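Local coordinates for pyridine nucleotide-disulfide oxidoreductase-like protein (PDB 5MQ6) that catalyses Baeyer-Villiger oxidation of ketones, especially bulky polycyclic ones, to esters or lactones, using FAD and NADPH to insert one oxygen atom next to the carbonyl, at residues K184-D189 and W195-T200; K176-S181 and R210-Q215. All blocks are in the same frame, centred on the assembly; numbering follows the deposited sequence.

Contact 1. Residues K184-D189 and W195-T200; sequences KTIRWD and WSLEVT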
ATOM      1  N   LYS A 184      15.501 -11.421   7.004  1.00 18.80           N
ATOM      2  CA  LYS A 184      14.713 -12.249   7.981  1.00 21.27           C
ATOM      3  C   LYS A 184      14.735 -11.729   9.399  1.00 21.60           C
ATOM      4  O   LYS A 184      13.748 -11.834  10.110  1.00 24.33           O
ATOM      5  CB  LYS A 184      15.260 -13.710   8.008  1.00 22.80           C
ATOM      6  CG  LYS A 184      15.003 -14.442   6.717  1.00 27.15           C
ATOM      7  CD  LYS A 184      16.204 -15.122   6.100  1.00 39.21           C
ATOM      8  CE  LYS A 184      16.492 -16.509   6.650  1.00 50.48           C
ATOM      9  NZ  LYS A 184      17.989 -16.930   6.619  1.00 48.03           N
ATOM     10  N   THR A 185      15.862 -11.145   9.812  1.00 21.24           N
ATOM     11  CA  THR A 185      16.126 -10.764  11.176  1.00 21.13           C
ATOM     12  C   THR A 185      16.921  -9.495  11.170  1.00 17.74           C
ATOM     13  O   THR A 185      17.832  -9.339  10.361  1.00 16.66           O
ATOM     14  CB  THR A 185      16.944 -11.865  11.833  1.00 25.91           C
ATOM     15  OG1 THR A 185      16.117 -13.014  11.847  1.00 31.52           O
ATOM     16  CG2 THR A 185      17.154 -11.620  13.193  1.00 31.70           C
ATOM     17  N   ILE A 186      16.609  -8.606  12.098  1.00 19.14           N
ATOM     18  CA  ILE A 186      17.365  -7.376  12.319  1.00 18.21           C
ATOM     19  C   ILE A 186      17.615  -7.356  13.829  1.00 20.96           C
ATOM     20  O   ILE A 186      16.686  -7.346  14.657  1.00 20.85           O
ATOM     21  CB  ILE A 186      16.495  -6.229  11.843  1.00 19.95           C
ATOM     22  CG1 ILE A 186      16.117  -6.436  10.364  1.00 18.98           C
ATOM     23  CG2 ILE A 186      17.152  -4.900  12.089  1.00 20.72           C
ATOM     24  CD1 ILE A 186      15.179  -5.365   9.866  1.00 20.49           C
ATOM     25  N   ARG A 187      18.886  -7.375  14.215  1.00 18.90           N
ATOM     26  CA  ARG A 187      19.241  -7.567  15.587  1.00 21.02           C
ATOM     27  C   ARG A 187      20.263  -6.544  16.019  1.00 18.23           C
ATOM     28  O   ARG A 187      21.319  -6.450  15.410  1.00 18.60           O
ATOM     29  CB  ARG A 187      19.833  -8.974  15.708  1.00 25.72           C
ATOM     30  CG  ARG A 187      20.222  -9.368  17.121  1.00 34.29           C
ATOM     31  CD  ARG A 187      20.738 -10.855  17.255  1.00 38.36           C
ATOM     32  NE  ARG A 187      19.682 -11.796  16.811  1.00 44.39           N
ATOM     33  CZ  ARG A 187      18.694 -12.275  17.573  1.00 40.91           C
ATOM     34  NH1 ARG A 187      18.561 -11.959  18.872  1.00 48.21           N
ATOM     35  NH2 ARG A 187      17.823 -13.062  17.023  1.00 45.18           N
ATOM     36  N   TRP A 188      19.970  -5.812  17.090  1.00 19.61           N
ATOM     37  CA  TRP A 188      20.893  -4.827  17.646  1.00 22.06           C
ATOM     38  C   TRP A 188      21.932  -5.560  18.513  1.00 24.59           C
ATOM     39  O   TRP A 188      21.562  -6.423  19.326  1.00 22.45           O
ATOM     40  CB  TRP A 188      20.156  -3.886  18.572  1.00 22.19           C
ATOM     41  CG  TRP A 188      21.031  -2.838  19.290  1.00 20.57           C
ATOM     42  CD1 TRP A 188      21.286  -2.758  20.580  1.00 22.90           C
ATOM     43  CD2 TRP A 188      21.699  -1.733  18.679  1.00 20.25           C
ATOM     44  NE1 TRP A 188      22.078  -1.674  20.857  1.00 23.19           N
ATOM     45  CE2 TRP A 188      22.366  -1.033  19.700  1.00 19.88           C
ATOM     46  CE3 TRP A 188      21.796  -1.272  17.374  1.00 22.07           C
ATOM     47  CZ2 TRP A 188      23.100   0.093  19.466  1.00 20.16           C
ATOM     48  CZ3 TRP A 188      22.578  -0.136  17.128  1.00 21.25           C
ATOM     49  CH2 TRP A 188      23.183   0.524  18.142  1.00 23.60           C
ATOM     50  N   ASP A 189      23.185  -5.151  18.386  1.00 22.74           N
ATOM     51  CA  ASP A 189      24.275  -5.695  19.161  1.00 27.02           C
ATOM     52  C   ASP A 189      24.766  -4.641  20.157  1.00 28.62           C
ATOM     53  O   ASP A 189      25.442  -3.703  19.715  1.00 27.57           O
ATOM     54  CB  ASP A 189      25.367  -6.084  18.169  1.00 34.29           C
ATOM     55  CG  ASP A 189      26.523  -6.825  18.804  1.00 48.10           C
ATOM     56  OD1 ASP A 189      26.790  -6.700  20.026  1.00 41.66           O
ATOM     57  OD2 ASP A 189      27.177  -7.540  18.013  1.00 58.18           O
ATOM     58  N   TRP A 195      23.440  -2.615  14.193  1.00 17.24           N
ATOM     59  CA  TRP A 195      22.429  -3.546  13.769  1.00 17.83           C
ATOM     60  C   TRP A 195      23.090  -4.622  12.854  1.00 17.69           C
ATOM     61  O   TRP A 195      23.950  -4.277  12.050  1.00 17.26           O
ATOM     62  CB  TRP A 195      21.362  -2.798  12.944  1.00 17.70           C
ATOM     63  CG  TRP A 195      20.513  -1.967  13.786  1.00 15.26           C
ATOM     64  CD1 TRP A 195      20.626  -0.600  13.976  1.00 19.25           C
ATOM     65  CD2 TRP A 195      19.453  -2.405  14.587  1.00 17.77           C
ATOM     66  NE1 TRP A 195      19.657  -0.158  14.876  1.00 18.03           N
ATOM     67  CE2 TRP A 195      18.897  -1.236  15.241  1.00 18.95           C
ATOM     68  CE3 TRP A 195      18.838  -3.651  14.780  1.00 18.20           C
ATOM     69  CZ2 TRP A 195      17.800  -1.306  16.121  1.00 20.07           C
ATOM     70  CZ3 TRP A 195      17.723  -3.713  15.670  1.00 20.65           C
ATOM     71  CH2 TRP A 195      17.233  -2.550  16.307  1.00 22.20           C
ATOM     72  N   SER A 196      22.687  -5.890  13.015  1.00 15.00           N
ATOM     73  CA  SER A 196      23.009  -6.971  12.109  1.00 16.11           C
ATOM     74  C   SER A 196      21.721  -7.451  11.423  1.00 16.83           C
ATOM     75  O   SER A 196      20.724  -7.741  12.091  1.00 17.09           O
ATOM     76  CB  SER A 196      23.523  -8.135  12.902  1.00 19.49           C
ATOM     77  OG  SER A 196      24.817  -7.860  13.400  1.00 19.80           O
ATOM     78  N   LEU A 197      21.780  -7.557  10.111  1.00 14.81           N
ATOM     79  CA  LEU A 197      20.718  -8.126   9.351  1.00 17.42           C
ATOM     80  C   LEU A 197      21.110  -9.510   8.846  1.00 18.73           C
ATOM     81  O   LEU A 197      22.202  -9.648   8.310  1.00 18.93           O
ATOM     82  CB  LEU A 197      20.420  -7.234   8.172  1.00 18.37           C
ATOM     83  CG  LEU A 197      19.625  -5.931   8.417  1.00 19.80           C
ATOM     84  CD1 LEU A 197      20.445  -4.911   9.173  1.00 21.07           C
ATOM     85  CD2 LEU A 197      19.111  -5.387   7.091  1.00 24.74           C
ATOM     86  N   GLU A 198      20.200 -10.474   8.993  1.00 18.09           N
ATOM     87  CA  GLU A 198      20.311 -11.760   8.342  1.00 19.84           C
ATOM     88  C   GLU A 198      19.517 -11.753   7.096  1.00 18.94           C
ATOM     89  O   GLU A 198      18.296 -11.599   7.162  1.00 18.34           O
ATOM     90  CB  GLU A 198      19.714 -12.871   9.154  1.00 23.19           C
ATOM     91  CG  GLU A 198      20.449 -13.149  10.390  1.00 29.66           C
ATOM     92  CD  GLU A 198      19.729 -14.157  11.280  1.00 47.96           C
ATOM     93  OE1 GLU A 198      18.648 -14.773  10.874  1.00 44.96           O
ATOM     94  OE2 GLU A 198      20.286 -14.329  12.398  1.00 58.61           O
ATOM     95  N   VAL A 199      20.191 -12.051   5.991  1.00 16.24           N
ATOM     96  CA  VAL A 199      19.699 -11.858   4.655  1.00 17.87           C
ATOM     97  C   VAL A 199      20.012 -13.132   3.833  1.00 18.56           C
ATOM     98  O   VAL A 199      21.125 -13.707   3.921  1.00 18.48           O
ATOM     99  CB  VAL A 199      20.424 -10.673   4.028  1.00 19.28           C
ATOM    100  CG1 VAL A 199      20.043 -10.586   2.626  1.00 23.04           C
ATOM    101  CG2 VAL A 199      20.145  -9.339   4.756  1.00 20.74           C
ATOM    102  N   THR A 200      19.069 -13.538   3.006  1.00 19.06           N
ATOM    103  CA  THR A 200      19.271 -14.628   2.017  1.00 21.21           C
ATOM    104  C   THR A 200      19.134 -14.093   0.623  1.00 20.33           C
ATOM    105  O   THR A 200      18.060 -13.583   0.270  1.00 23.03           O
ATOM    106  CB  THR A 200      18.198 -15.717   2.187  1.00 23.04           C
ATOM    107  OG1 THR A 200      18.253 -16.173   3.497  1.00 23.62           O
ATOM    108  CG2 THR A 200      18.510 -16.940   1.331  1.00 25.31           C
TER
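The indoles of Trp188 and Trp195 meet edge to face. The six-membered ring of Trp188 turns its edge to one face of the Trp195 five-membered ring, with centroids 4.8 Å apart and planes at 60°. Trp188 CB also sits over the Trp195 six-membered ring, a CH-pi contact of 3.9 Å to its centroid. At the Trp195 edge, in plane, lies Arg187 N, and Ile186 CG2 comes obliquely to Trp195 CE3 at 3.4 Å. With CG beside its own backbone N (chi1 -73°), the Trp195 indole leans across to the partner strand. Its NE1 is hydrogen-bonded to Pro525 O. Replacing Trp195 with an alanine is likely to leave the Trp188 edge without its aromatic partner and open a gap beside Ile186. The strands form an antiparallel beta hairpin of the FAD-binding domain. Arg187 and Ser196 are a hydrogen-bonded pair, with Arg187 N to Ser196 O and Ser196 N to Arg187 O both 2.8 Å. Lys184 N meets Glu198 O nearly head-on at 2.8 Å. The Thr185 and Glu198 side chains run side by side. Lys184 bends at chi2 and chi3 and brings NZ 3.2 Å from Thr200 OG1; Glu211 salt-bridges this NZ and hydrogen-bonds this OG1.

Contact 2. Residues K176-S181 and R210-Q215; sequences KALFRS and RELKLQ. With FAD (flavin-adenine dinucleotide), chain B.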
ATOM      1  N   LYS A 176      24.707   0.612  -5.140  1.00 27.34           N
ATOM      2  CA  LYS A 176      24.446   0.590  -3.689  1.00 21.57           C
ATOM      3  C   LYS A 176      23.194  -0.222  -3.280  1.00 21.49           C
ATOM      4  O   LYS A 176      22.535   0.047  -2.279  1.00 21.04           O
ATOM      5  CB  LYS A 176      24.335   2.024  -3.283  1.00 24.67           C
ATOM      6  CG  LYS A 176      25.651   2.824  -3.530  1.00 23.04           C
ATOM      7  CD  LYS A 176      25.440   4.252  -3.106  1.00 27.19           C
ATOM      8  CE  LYS A 176      26.770   5.041  -3.057  1.00 28.85           C
ATOM      9  NZ  LYS A 176      26.861   5.907  -4.180  1.00 36.06           N
ATOM     10  N   ALA A 177      22.894  -1.210  -4.069  1.00 18.02           N
ATOM     11  CA  ALA A 177      21.758  -2.058  -3.894  1.00 21.13           C
ATOM     12  C   ALA A 177      22.066  -3.538  -3.976  1.00 20.04           C
ATOM     13  O   ALA A 177      22.799  -4.006  -4.786  1.00 24.19           O
ATOM     14  CB  ALA A 177      20.717  -1.697  -4.922  1.00 22.71           C
ATOM     15  N   LEU A 178      21.424  -4.280  -3.108  1.00 18.67           N
ATOM     16  CA  LEU A 178      21.469  -5.670  -3.081  1.00 17.89           C
ATOM     17  C   LEU A 178      20.046  -6.202  -3.348  1.00 18.44           C
ATOM     18  O   LEU A 178      19.135  -6.068  -2.533  1.00 16.72           O
ATOM     19  CB  LEU A 178      22.018  -6.125  -1.750  1.00 17.94           C
ATOM     20  CG  LEU A 178      21.918  -7.607  -1.462  1.00 19.16           C
ATOM     21  CD1 LEU A 178      22.783  -8.423  -2.494  1.00 19.96           C
ATOM     22  CD2 LEU A 178      22.279  -7.838  -0.023  1.00 17.83           C
ATOM     23  N   PHE A 179      19.878  -6.852  -4.491  1.00 18.78           N
ATOM     24  CA  PHE A 179      18.535  -7.326  -4.911  1.00 19.26           C
ATOM     25  C   PHE A 179      18.404  -8.836  -4.689  1.00 19.48           C
ATOM     26  O   PHE A 179      19.373  -9.505  -4.229  1.00 23.39           O
ATOM     27  CB  PHE A 179      18.276  -6.941  -6.395  1.00 18.20           C
ATOM     28  CG  PHE A 179      18.187  -5.501  -6.612  1.00 18.04           C
ATOM     29  CD1 PHE A 179      17.174  -4.770  -6.012  1.00 21.14           C
ATOM     30  CD2 PHE A 179      19.127  -4.846  -7.366  1.00 16.81           C
ATOM     31  CE1 PHE A 179      17.086  -3.386  -6.184  1.00 19.61           C
ATOM     32  CE2 PHE A 179      19.019  -3.513  -7.559  1.00 18.29           C
ATOM     33  CZ  PHE A 179      17.994  -2.766  -6.945  1.00 18.92           C
ATOM     34  N   ARG A 180      17.225  -9.355  -4.987  1.00 18.67           N
ATOM     35  CA  ARG A 180      16.914 -10.759  -4.788  1.00 21.66           C
ATOM     36  C   ARG A 180      17.106 -11.209  -3.356  1.00 21.95           C
ATOM     37  O   ARG A 180      17.273 -12.416  -3.094  1.00 22.44           O
ATOM     38  CB  ARG A 180      17.762 -11.667  -5.710  1.00 22.93           C
ATOM     39  CG  ARG A 180      17.663 -11.273  -7.178  1.00 21.40           C
ATOM     40  CD  ARG A 180      18.569 -12.142  -8.058  1.00 22.94           C
ATOM     41  NE  ARG A 180      19.980 -11.944  -7.749  1.00 26.41           N
ATOM     42  CZ  ARG A 180      20.984 -12.621  -8.298  1.00 24.28           C
ATOM     43  NH1 ARG A 180      20.752 -13.486  -9.238  1.00 22.56           N
ATOM     44  NH2 ARG A 180      22.232 -12.401  -7.943  1.00 22.90           N
ATOM     45  N   SER A 181      17.102 -10.277  -2.414  1.00 21.13           N
ATOM     46  CA  SER A 181      17.462 -10.622  -1.069  1.00 20.08           C
ATOM     47  C   SER A 181      16.329 -10.460  -0.057  1.00 20.63           C
ATOM     48  O   SER A 181      15.787  -9.366   0.118  1.00 20.59           O
ATOM     49  CB  SER A 181      18.678  -9.798  -0.688  1.00 19.04           C
ATOM     50  OG  SER A 181      19.748 -10.135  -1.489  1.00 19.73           O
ATOM     51  N   ARG A 210      22.802 -17.376  -1.119  1.00 22.25           N
ATOM     52  CA  ARG A 210      23.940 -16.942  -0.261  1.00 21.38           C
ATOM     53  C   ARG A 210      23.331 -16.408   1.036  1.00 21.16           C
ATOM     54  O   ARG A 210      22.371 -15.639   1.000  1.00 20.64           O
ATOM     55  CB  ARG A 210      24.690 -15.855  -0.979  1.00 22.78           C
ATOM     56  CG  ARG A 210      25.417 -16.419  -2.191  1.00 24.09           C
ATOM     57  CD  ARG A 210      26.027 -15.349  -3.018  1.00 24.60           C
ATOM     58  NE  ARG A 210      27.228 -14.871  -2.342  1.00 28.27           N
ATOM     59  CZ  ARG A 210      27.495 -13.637  -1.912  1.00 28.03           C
ATOM     60  NH1 ARG A 210      26.650 -12.642  -2.073  1.00 26.53           N
ATOM     61  NH2 ARG A 210      28.693 -13.419  -1.302  1.00 27.27           N
ATOM     62  N   GLU A 211      23.778 -16.899   2.169  1.00 18.82           N
ATOM     63  CA  GLU A 211      23.396 -16.387   3.429  1.00 20.52           C
ATOM     64  C   GLU A 211      24.379 -15.275   3.738  1.00 22.69           C
ATOM     65  O   GLU A 211      25.610 -15.487   3.635  1.00 21.50           O
ATOM     66  CB  GLU A 211      23.463 -17.462   4.456  1.00 24.08           C
ATOM     67  CG  GLU A 211      22.413 -18.522   4.171  1.00 28.46           C
ATOM     68  CD  GLU A 211      20.989 -18.061   4.401  1.00 32.14           C
ATOM     69  OE1 GLU A 211      20.676 -17.409   5.388  1.00 37.64           O
ATOM     70  OE2 GLU A 211      20.170 -18.376   3.573  1.00 41.98           O
ATOM     71  N   LEU A 212      23.830 -14.090   4.070  1.00 19.68           N
ATOM     72  CA  LEU A 212      24.621 -12.899   4.382  1.00 18.37           C
ATOM     73  C   LEU A 212      24.236 -12.304   5.723  1.00 18.29           C
ATOM     74  O   LEU A 212      23.030 -12.327   6.089  1.00 17.65           O
ATOM     75  CB  LEU A 212      24.553 -11.845   3.290  1.00 17.43           C
ATOM     76  CG  LEU A 212      24.915 -12.310   1.892  1.00 19.40           C
ATOM     77  CD1 LEU A 212      24.269 -11.322   0.921  1.00 22.10           C
ATOM     78  CD2 LEU A 212      26.396 -12.306   1.656  1.00 18.15           C
ATOM     79  N   LYS A 213      25.290 -11.862   6.452  1.00 16.98           N
ATOM     80  CA  LYS A 213      25.162 -11.053   7.628  1.00 18.12           C
ATOM     81  C   LYS A 213      25.707  -9.666   7.326  1.00 19.26           C
ATOM     82  O   LYS A 213      26.881  -9.524   6.963  1.00 18.73           O
ATOM     83  CB  LYS A 213      25.881 -11.648   8.780  1.00 19.55           C
ATOM     84  CG  LYS A 213      25.698 -10.842  10.075  1.00 20.50           C
ATOM     85  CD  LYS A 213      26.246 -11.578  11.283  1.00 20.17           C
ATOM     86  CE  LYS A 213      26.657 -10.609  12.330  1.00 21.46           C
ATOM     87  NZ  LYS A 213      26.882 -11.333  13.583  1.00 22.53           N
ATOM     88  N   LEU A 214      24.851  -8.648   7.458  1.00 17.59           N
ATOM     89  CA  LEU A 214      25.236  -7.299   7.070  1.00 18.76           C
ATOM     90  C   LEU A 214      25.035  -6.427   8.246  1.00 21.30           C
ATOM     91  O   LEU A 214      24.062  -6.615   8.941  1.00 19.83           O
ATOM     92  CB  LEU A 214      24.418  -6.802   5.924  1.00 19.51           C
ATOM     93  CG  LEU A 214      24.367  -7.678   4.712  1.00 20.28           C
ATOM     94  CD1 LEU A 214      23.352  -7.237   3.687  1.00 20.05           C
ATOM     95  CD2 LEU A 214      25.739  -7.736   4.055  1.00 21.40           C
ATOM     96  N   GLN A 215      25.962  -5.498   8.465  1.00 19.47           N
ATOM     97  CA  GLN A 215      25.839  -4.596   9.583  1.00 18.67           C
ATOM     98  C   GLN A 215      25.701  -3.140   9.223  1.00 17.22           C
ATOM     99  O   GLN A 215      26.167  -2.711   8.188  1.00 18.18           O
ATOM    100  CB  GLN A 215      26.993  -4.776  10.537  1.00 19.38           C
ATOM    101  CG  GLN A 215      27.004  -6.167  11.197  1.00 21.20           C
ATOM    102  CD  GLN A 215      28.091  -6.277  12.226  1.00 24.02           C
ATOM    103  OE1 GLN A 215      29.284  -6.184  11.928  1.00 24.51           O
ATOM    104  NE2 GLN A 215      27.679  -6.426  13.463  1.00 30.10           N
TER
HETATM  105  PA  FAD B 700       7.021  -0.937  -2.001  1.00 20.54           P
HETATM  106  O1A FAD B 700       6.095  -2.036  -1.598  1.00 23.30           O
HETATM  107  O2A FAD B 700       6.857  -0.223  -3.330  1.00 21.76           O
HETATM  108  O5B FAD B 700       8.519  -1.514  -1.957  1.00 23.73           O
HETATM  109  C5B FAD B 700       8.953  -2.235  -0.853  1.00 21.99           C
HETATM  110  C4B FAD B 700       9.878  -3.334  -1.334  1.00 23.15           C
HETATM  111  O4B FAD B 700      10.476  -3.911  -0.157  1.00 21.89           O
HETATM  112  C3B FAD B 700       9.220  -4.478  -2.099  1.00 22.37           C
HETATM  113  O3B FAD B 700       9.992  -4.807  -3.225  1.00 22.08           O
HETATM  114  C2B FAD B 700       9.222  -5.615  -1.115  1.00 23.45           C
HETATM  115  O2B FAD B 700       9.277  -6.875  -1.741  1.00 24.39           O
HETATM  116  C1B FAD B 700      10.466  -5.306  -0.312  1.00 21.95           C
HETATM  117  N9A FAD B 700      10.486  -5.963   0.972  1.00 20.15           N
HETATM  118  C8A FAD B 700       9.509  -5.925   1.923  1.00 23.62           C
HETATM  119  N7A FAD B 700       9.893  -6.691   2.939  1.00 21.85           N
HETATM  120  C5A FAD B 700      11.087  -7.250   2.678  1.00 18.10           C
HETATM  121  C6A FAD B 700      12.007  -8.135   3.413  1.00 16.87           C
HETATM  122  N6A FAD B 700      11.782  -8.659   4.600  1.00 17.32           N
HETATM  123  N1A FAD B 700      13.132  -8.362   2.786  1.00 17.27           N
HETATM  124  C2A FAD B 700      13.419  -7.882   1.553  1.00 14.50           C
HETATM  125  N3A FAD B 700      12.674  -7.096   0.810  1.00 15.44           N
HETATM  126  C4A FAD B 700      11.461  -6.776   1.359  1.00 18.09           C
HETATM  127  N1  FAD B 700      -0.448   3.941  -3.966  1.00 22.31           N
HETATM  128  C2  FAD B 700      -0.758   5.229  -4.330  1.00 27.80           C
HETATM  129  O2  FAD B 700      -0.623   6.150  -3.536  1.00 24.38           O
HETATM  130  N3  FAD B 700      -1.213   5.499  -5.562  1.00 32.47           N
HETATM  131  C4  FAD B 700      -1.375   4.506  -6.451  1.00 38.50           C
HETATM  132  O4  FAD B 700      -1.786   4.817  -7.561  1.00 48.87           O
HETATM  133  C4X FAD B 700      -1.074   3.093  -6.163  1.00 36.42           C
HETATM  134  N5  FAD B 700      -1.249   2.047  -7.038  1.00 33.59           N
HETATM  135  C5X FAD B 700      -0.927   0.797  -6.621  1.00 32.50           C
HETATM  136  C6  FAD B 700      -1.112  -0.356  -7.527  1.00 29.18           C
HETATM  137  C7  FAD B 700      -0.737  -1.673  -6.980  1.00 35.98           C
HETATM  138  C7M FAD B 700      -0.878  -2.922  -7.820  1.00 35.02           C
HETATM  139  C8  FAD B 700      -0.226  -1.857  -5.590  1.00 37.43           C
HETATM  140  C8M FAD B 700       0.172  -3.214  -5.013  1.00 41.20           C
HETATM  141  C9  FAD B 700      -0.077  -0.757  -4.768  1.00 35.71           C
HETATM  142  C9A FAD B 700      -0.407   0.549  -5.230  1.00 35.80           C
HETATM  143  N10 FAD B 700      -0.257   1.625  -4.338  1.00 29.98           N
HETATM  144  C10 FAD B 700      -0.564   2.907  -4.803  1.00 27.45           C
HETATM  145  C1' FAD B 700       0.315   1.467  -2.982  1.00 33.28           C
HETATM  146  C2' FAD B 700       1.885   1.375  -3.187  1.00 32.49           C
HETATM  147  O2' FAD B 700       2.374   0.209  -2.510  1.00 32.73           O
HETATM  148  C3' FAD B 700       2.678   2.655  -2.750  1.00 30.78           C
HETATM  149  O3' FAD B 700       2.211   3.776  -3.505  1.00 30.58           O
HETATM  150  C4' FAD B 700       4.203   2.670  -3.011  1.00 29.20           C
HETATM  151  O4' FAD B 700       4.631   2.102  -4.328  1.00 28.60           O
HETATM  152  C5' FAD B 700       4.941   1.975  -1.849  1.00 26.62           C
HETATM  153  O5' FAD B 700       6.345   2.374  -1.934  1.00 25.35           O
HETATM  154  P   FAD B 700       7.268   1.653  -0.815  1.00 23.91           P
HETATM  155  O1P FAD B 700       8.734   1.801  -1.366  1.00 25.67           O
HETATM  156  O2P FAD B 700       6.810   2.210   0.540  1.00 26.20           O
HETATM  157  O3P FAD B 700       6.782   0.081  -0.781  1.00 22.70           O
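Leu212 and Leu214 meet Leu178 through methyl groups alone. Before them, Arg210 turns to other partners: its guanidinium forms a salt bridge with Glu201 and a hydrogen bond to Val73 O. Leu212 points toward the 176-181 segment, and its CD1 meets Leu178 CD2 tip to tip at 4.1 Å. The Leu178 CG lies anti to the backbone N (chi1 170°), which carries CD2 across to the two leucines. Strand 177-178 and strand 210-216 belong to the mixed sheet of the Rossmann-type FAD-binding domain. Strand 177-178 pairs in parallel with strand 109-112, and strand 210-216 pairs in parallel with strand 78-84. Leu110 of strand 109-112 also touches Leu178 and Leu214, which extends the apolar cluster. Lys213 comes next, on the other face of the strand, and packs on Ser196. Leu214 again faces the 176-181 segment. Its CD1 approaches the same Leu178 methyl, CD2, at 3.9 Å, and the two side chains cross at a slant. Gln215 follows, with its amide hydrogen-bonded to Arg78 and Ser196. Within the other segment, Ser181 OG donates to Phe179 O at 2.8 Å from above the carbonyl plane. Ser181 O lies 3.1 Å from C2A of the FAD adenine.

In the fold
Contact 1 and contact 2 lie on one mixed sheet, their centres 11 Å apart. Along the chain, the hairpin of contact 1 is nested within the loop that contact 2 closes. Strands 194-201 and 210-216 are antiparallel neighbours and join the two directly: Leu197 N lies 2.7 Å from Leu214 O, and Leu212 N lies 2.7 Å from Val199 O, both probable hydrogen bonds. Strand 177-178 is followed by strand 181-189. Ser181 of contact 2 belongs to the FAD pocket. In contact 1, the Ile186 side chain is about 4 Å from that of Val183 and about 5 Å from that of Thr492, both FAD-binding residues. The Lys184 side chain is about 7 Å from the cofactor.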